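Local structure of fiber protein 2 (Fowl adenovirus 1, 2VTW) at residues L44-Y49 / N165-T170; V149-T154 / V192-P197. The protein probably forms the spikes at the capsid vertices and attaches the virion to its host receptor, its trimeric C-terminal head being the receptor-binding domain. One frame throughout, in Å; residues are numbered along the deposited sequence.

Overall arrangement
Both contacts are buried packing across the interior of the beta-sandwich head, and they use the same two pairs of neighbouring strands. Strand 43-53 lies beside strand 185-197, and strand 147-157 beside strand 163-173; contact 1 joins one member of each pair, contact 2 the other two. Their centres are about 5 Å apart, and Met151 CG packs on Phe169 CD1 where they meet. Contact 1, about 6 Å from the centre of the chain, is mostly methyl groups and one phenyl ring, with a threonine hydroxyl whose hydrogen bond goes to a neighbouring strand. Contact 2, about 10 Å out, is closer in its strand spacing and includes sulfur, an imidazole and a bridging water.

Contact 1 (L44-Y49 / N165-T170); sequences LTTSLY and NLIAFT
Leu44, Thr46 and Leu48 face Ile167 and Phe169 across two strands that run roughly the same way, their local axes 11.1 Å apart at closest approach and turned by -40°. This spacing is that of stacked layers, and no hydrogen bond passes between the segments, which meet through side chains. At one end Leu44 and Ile167 meet tip to tip, Leu44 CD2 lying 4.0 Å from Ile167 CD1. Thr46 divides its two branches between two partners. Thr46 OG1 lies 3.9 Å from Ile167 CD1, a van der Waals approach to a methyl; the hydroxyl's hydrogen bond is with Gln37 NE2. The threonine methyl, on the branch opposite the backbone N, comes obliquely to the ring, with Thr46 CG2 3.9 Å from Phe169 CZ. The bond to Gln37 is consistent with a fixed threonine rotation, with the methyl toward the ring. Leu48 approaches the ring face: Leu48 CD2 sits 4.1 Å from the centroid of the Phe169 ring and only 10° off the ring normal, a CH-pi contact. With Leu48 CG anti to the backbone N (chi1 180°), the two side chains slide past each other in opposite directions, the CD2 methyl over the ring centre. Phe169 is therefore met by Leu48 over its face and by Thr46 near its far end, while Val149, Met151 and Val76 also touch it. Strand 185-197 flanks segment 44-49 through backbone bonds of Leu44, Thr46 and Leu48 to Cys196, His194 and Val192, with Ile38 and Gln36 of strand 28-40 bonding Thr45 and Ser47 on the other edge. Ser47 and Tyr49 turn instead to Pro197 and Pro109 of the second subunit, so one strand joins the sandwich interior to the trimer interface.

Contact 2 (V149-T154 / V192-P197); sequences VRMQVT and VVHTCP
The imidazole of His194 is approached from segment 149-154 obliquely and at its edge. Met151 CB comes at a slant to the ring, 3.4 Å from His194 CD2. Val153 CG2 stands near the ring plane, 4.3 Å from His194 CE1, and a water lies in the plane beside His194 NE2. Ile167 of the adjoining strand also touches this residue. With CG placed opposite the backbone N (chi1 -179°), the histidine ring reaches across to the other strand and passes Met151, the two side chains running in opposite directions. Met151 SD is 4.6 Å from the ring centroid of His194 and 66° off its normal, an oblique sulfur-aromatic contact. Beyond the sulfur, the extended methionine ends with its methyl against Val192. Val149 CG1 meets Val192 CG1 tip to tip at 4.2 Å. At the other end Val153 CG2 rests 3.8 Å from Cys196 SG. The local axes, 8.7 Å apart and inclined by -29°, are too far separated for backbone pairing, and the segments share no direct hydrogen bond. Their polar link is the water, whose oxygen donates to Met151 O at 2.8 Å and is 2.7 Å from His194 NE2. A largely apolar interface with two sulfurs thus takes in the ring nitrogen of a buried histidine by giving it a water partner tied to the opposing main chain, a bridge that would also restrain the rotation of the imidazole.

Contact 1 (L44-Y49 / N165-T170)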
loop_
_atom_site.group_PDB
_atom_site.type_symbol
_atom_site.label_atom_id
_atom_site.label_comp_id
_atom_site.label_asym_id
_atom_site.label_seq_id
_atom_site.Cartn_x
_atom_site.Cartn_y
_atom_site.Cartn_z
ATOM N N LEU A 44 7.394 -8.671 -5.633
ATOM C CA LEU A 44 7.876 -8.860 -4.286
ATOM C C LEU A 44 7.077 -8.038 -3.276
ATOM O O LEU A 44 7.042 -6.814 -3.359
ATOM C CB LEU A 44 9.349 -8.428 -4.219
ATOM C CG LEU A 44 10.123 -8.750 -2.937
ATOM C CD1 LEU A 44 10.263 -10.322 -2.729
ATOM C CD2 LEU A 44 11.464 -8.049 -2.986
ATOM N N THR A 45 6.480 -8.724 -2.307
ATOM C CA THR A 45 5.800 -8.080 -1.167
ATOM C C THR A 45 6.599 -8.418 0.087
ATOM O O THR A 45 6.841 -9.587 0.354
ATOM C CB THR A 45 4.359 -8.590 -0.980
ATOM O OG1 THR A 45 3.574 -8.258 -2.121
ATOM C CG2 THR A 45 3.723 -7.967 0.255
ATOM N N THR A 46 7.011 -7.377 0.802
ATOM C CA THR A 46 7.829 -7.439 1.979
ATOM C C THR A 46 7.062 -6.869 3.182
ATOM O O THR A 46 6.677 -5.699 3.175
ATOM C CB THR A 46 9.119 -6.603 1.759
ATOM O OG1 THR A 46 9.920 -7.220 0.736
ATOM C CG2 THR A 46 9.942 -6.442 3.060
ATOM N N SER A 47 6.853 -7.687 4.207
ATOM C CA SER A 47 6.298 -7.236 5.495
ATOM C C SER A 47 7.397 -7.229 6.546
ATOM O O SER A 47 8.067 -8.245 6.767
ATOM C CB SER A 47 5.148 -8.132 5.941
ATOM O OG SER A 47 4.736 -7.802 7.261
ATOM N N LEU A 48 7.582 -6.073 7.177
ATOM C CA LEU A 48 8.662 -5.836 8.124
ATOM C C LEU A 48 8.189 -5.214 9.467
ATOM O O LEU A 48 7.626 -4.127 9.472
ATOM C CB LEU A 48 9.702 -4.903 7.488
ATOM C CG LEU A 48 10.914 -4.541 8.341
ATOM C CD1 LEU A 48 11.766 -5.813 8.541
ATOM C CD2 LEU A 48 11.737 -3.406 7.741
ATOM N N TYR A 49 8.425 -5.890 10.588
ATOM C CA TYR A 49 8.327 -5.259 11.909
ATOM C C TYR A 49 9.730 -4.927 12.446
ATOM O O TYR A 49 10.679 -5.699 12.237
ATOM C CB TYR A 49 7.661 -6.164 12.916
ATOM C CG TYR A 49 6.225 -6.570 12.667
ATOM C CD1 TYR A 49 5.152 -5.812 13.178
ATOM C CD2 TYR A 49 5.935 -7.732 11.991
ATOM C CE1 TYR A 49 3.843 -6.216 12.987
ATOM C CE2 TYR A 49 4.658 -8.125 11.791
ATOM C CZ TYR A 49 3.609 -7.374 12.283
ATOM O OH TYR A 49 2.325 -7.840 12.048
ATOM N N ASN A 165 21.361 -5.067 -5.612
ATOM C CA ASN A 165 20.088 -4.359 -5.378
ATOM C C ASN A 165 19.395 -4.860 -4.105
ATOM O O ASN A 165 19.021 -6.022 -3.995
ATOM C CB ASN A 165 19.175 -4.484 -6.584
ATOM C CG ASN A 165 19.758 -3.844 -7.840
ATOM O OD1 ASN A 165 20.366 -2.765 -7.821
ATOM N ND2 ASN A 165 19.580 -4.524 -8.943
ATOM N N LEU A 166 19.282 -3.952 -3.138
ATOM C CA LEU A 166 18.623 -4.174 -1.851
ATOM C C LEU A 166 17.494 -3.143 -1.661
ATOM O O LEU A 166 17.437 -2.163 -2.402
ATOM C CB LEU A 166 19.631 -4.018 -0.707
ATOM C CG LEU A 166 20.569 -5.217 -0.383
ATOM C CD1 LEU A 166 21.523 -5.528 -1.546
ATOM C CD2 LEU A 166 21.323 -4.918 0.919
ATOM N N ILE A 167 16.644 -3.360 -0.649
ATOM C CA ILE A 167 15.621 -2.383 -0.244
ATOM C C ILE A 167 16.040 -1.605 1.020
ATOM O O ILE A 167 16.215 -2.196 2.062
ATOM C CB ILE A 167 14.214 -3.056 0.019
ATOM C CG1 ILE A 167 13.888 -4.106 -1.048
ATOM C CG2 ILE A 167 13.110 -1.936 0.126
ATOM C CD1 ILE A 167 12.788 -5.086 -0.695
ATOM N N ALA A 168 16.181 -0.289 0.910
ATOM C CA ALA A 168 16.416 0.584 2.053
ATOM C C ALA A 168 15.067 1.079 2.608
ATOM O O ALA A 168 14.221 1.573 1.846
ATOM C CB ALA A 168 17.289 1.767 1.666
ATOM N N PHE A 169 14.874 0.897 3.915
ATOM C CA PHE A 169 13.724 1.424 4.661
ATOM C C PHE A 169 14.257 2.473 5.604
ATOM O O PHE A 169 15.010 2.135 6.507
ATOM C CB PHE A 169 13.069 0.348 5.511
ATOM C CG PHE A 169 12.326 -0.702 4.741
ATOM C CD1 PHE A 169 10.950 -0.736 4.746
ATOM C CD2 PHE A 169 13.006 -1.700 4.069
ATOM C CE1 PHE A 169 10.258 -1.712 4.069
ATOM C CE2 PHE A 169 12.308 -2.698 3.368
ATOM C CZ PHE A 169 10.948 -2.705 3.358
ATOM N N THR A 170 13.911 3.740 5.403
ATOM C CA THR A 170 14.319 4.782 6.344
ATOM C C THR A 170 13.113 5.237 7.159
ATOM O O THR A 170 12.118 5.741 6.609
ATOM C CB THR A 170 15.071 5.951 5.695
ATOM O OG1 THR A 170 16.257 5.476 5.029
ATOM C CG2 THR A 170 15.491 6.976 6.745
#

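Contact 2 (V149-T154 / V192-P197)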
loop_
_atom_site.group_PDB
_atom_site.type_symbol
_atom_site.label_atom_id
_atom_site.label_comp_id
_atom_site.label_asym_id
_atom_site.label_seq_id
_atom_site.Cartn_x
_atom_site.Cartn_y
_atom_site.Cartn_z
ATOM N N VAL A 149 7.844 5.943 6.844
ATOM C CA VAL A 149 8.900 5.122 6.266
ATOM C C VAL A 149 9.011 5.350 4.751
ATOM O O VAL A 149 8.036 5.129 4.009
ATOM C CB VAL A 149 8.643 3.629 6.551
ATOM C CG1 VAL A 149 9.877 2.804 6.172
ATOM C CG2 VAL A 149 8.270 3.411 8.041
ATOM N N ARG A 150 10.180 5.815 4.310
ATOM C CA ARG A 150 10.537 5.860 2.885
ATOM C C ARG A 150 11.132 4.525 2.443
ATOM O O ARG A 150 12.011 3.989 3.098
ATOM C CB ARG A 150 11.520 6.984 2.616
ATOM C CG ARG A 150 11.837 7.210 1.120
ATOM C CD ARG A 150 10.714 7.883 0.420
ATOM N NE ARG A 150 10.503 9.239 0.906
ATOM C CZ ARG A 150 9.590 10.081 0.438
ATOM N NH1 ARG A 150 8.759 9.716 -0.517
ATOM N NH2 ARG A 150 9.514 11.311 0.938
ATOM N N MET A 151 10.644 3.981 1.328
ATOM C CA MET A 151 11.096 2.682 0.854
ATOM C C MET A 151 11.657 2.803 -0.581
ATOM O O MET A 151 10.976 3.305 -1.490
ATOM C CB MET A 151 9.971 1.676 0.949
ATOM C CG MET A 151 9.328 1.593 2.349
ATOM S SD MET A 151 7.692 0.867 2.267
ATOM C CE MET A 151 6.957 1.536 3.742
ATOM N N GLN A 152 12.914 2.364 -0.755
ATOM C CA GLN A 152 13.663 2.613 -1.968
ATOM C C GLN A 152 14.565 1.420 -2.297
ATOM O O GLN A 152 15.521 1.118 -1.564
ATOM C CB GLN A 152 14.496 3.879 -1.822
ATOM C CG GLN A 152 15.296 4.299 -3.078
ATOM C CD GLN A 152 16.398 5.269 -2.715
ATOM O OE1 GLN A 152 16.148 6.441 -2.434
ATOM N NE2 GLN A 152 17.632 4.776 -2.683
ATOM N N VAL A 153 14.248 0.726 -3.388
ATOM C CA VAL A 153 15.188 -0.268 -3.928
ATOM C C VAL A 153 16.428 0.495 -4.436
ATOM O O VAL A 153 16.319 1.462 -5.191
ATOM C CB VAL A 153 14.564 -1.084 -5.030
ATOM C CG1 VAL A 153 15.623 -1.929 -5.753
ATOM C CG2 VAL A 153 13.470 -1.956 -4.456
ATOM N N THR A 154 17.599 0.063 -3.995
ATOM C CA THR A 154 18.827 0.844 -4.138
ATOM C C THR A 154 19.989 -0.070 -4.533
ATOM O O THR A 154 20.115 -1.165 -3.990
ATOM C CB THR A 154 19.216 1.494 -2.775
ATOM O OG1 THR A 154 18.090 2.208 -2.218
ATOM C CG2 THR A 154 20.374 2.409 -2.949
ATOM N N VAL A 192 5.227 -2.926 8.348
ATOM C CA VAL A 192 5.541 -2.004 7.272
ATOM C C VAL A 192 5.566 -2.832 6.005
ATOM O O VAL A 192 6.410 -3.728 5.894
ATOM C CB VAL A 192 6.884 -1.348 7.499
ATOM C CG1 VAL A 192 7.247 -0.433 6.318
ATOM C CG2 VAL A 192 6.884 -0.576 8.840
ATOM N N VAL A 193 4.642 -2.577 5.067
ATOM C CA VAL A 193 4.505 -3.444 3.901
ATOM C C VAL A 193 4.942 -2.669 2.673
ATOM O O VAL A 193 4.512 -1.522 2.448
ATOM C CB VAL A 193 3.101 -4.073 3.738
ATOM C CG1 VAL A 193 3.041 -4.955 2.533
ATOM C CG2 VAL A 193 2.683 -4.880 4.982
ATOM N N HIS A 194 5.861 -3.278 1.919
ATOM C CA HIS A 194 6.414 -2.702 0.700
ATOM C C HIS A 194 6.156 -3.647 -0.434
ATOM O O HIS A 194 6.306 -4.845 -0.265
ATOM C CB HIS A 194 7.921 -2.529 0.845
ATOM C CG HIS A 194 8.570 -1.928 -0.353
ATOM N ND1 HIS A 194 9.464 -2.623 -1.133
ATOM C CD2 HIS A 194 8.417 -0.716 -0.941
ATOM C CE1 HIS A 194 9.873 -1.848 -2.119
ATOM N NE2 HIS A 194 9.250 -0.689 -2.029
ATOM N N THR A 195 5.771 -3.113 -1.598
ATOM C CA THR A 195 5.657 -3.909 -2.811
ATOM C C THR A 195 6.555 -3.325 -3.911
ATOM O O THR A 195 6.669 -2.105 -4.096
ATOM C CB THR A 195 4.183 -4.047 -3.295
ATOM O OG1 THR A 195 3.396 -4.653 -2.278
ATOM C CG2 THR A 195 4.067 -4.918 -4.545
ATOM N N CYS A 196 7.228 -4.221 -4.626
ATOM C CA CYS A 196 8.058 -3.823 -5.762
ATOM C C CYS A 196 8.231 -5.019 -6.689
ATOM O O CYS A 196 7.960 -6.161 -6.292
ATOM C CB CYS A 196 9.404 -3.240 -5.320
ATOM S SG CYS A 196 10.584 -4.404 -4.567
ATOM N N PRO A 197 8.605 -4.750 -7.951
ATOM C CA PRO A 197 9.009 -5.805 -8.841
ATOM C C PRO A 197 10.242 -6.543 -8.342
ATOM O O PRO A 197 11.201 -5.935 -7.890
ATOM C CB PRO A 197 9.312 -5.063 -10.148
ATOM C CG PRO A 197 8.480 -3.812 -10.061
ATOM C CD PRO A 197 8.608 -3.439 -8.629
HETATM O O HOH W 1 10.061 1.502 -3.416
#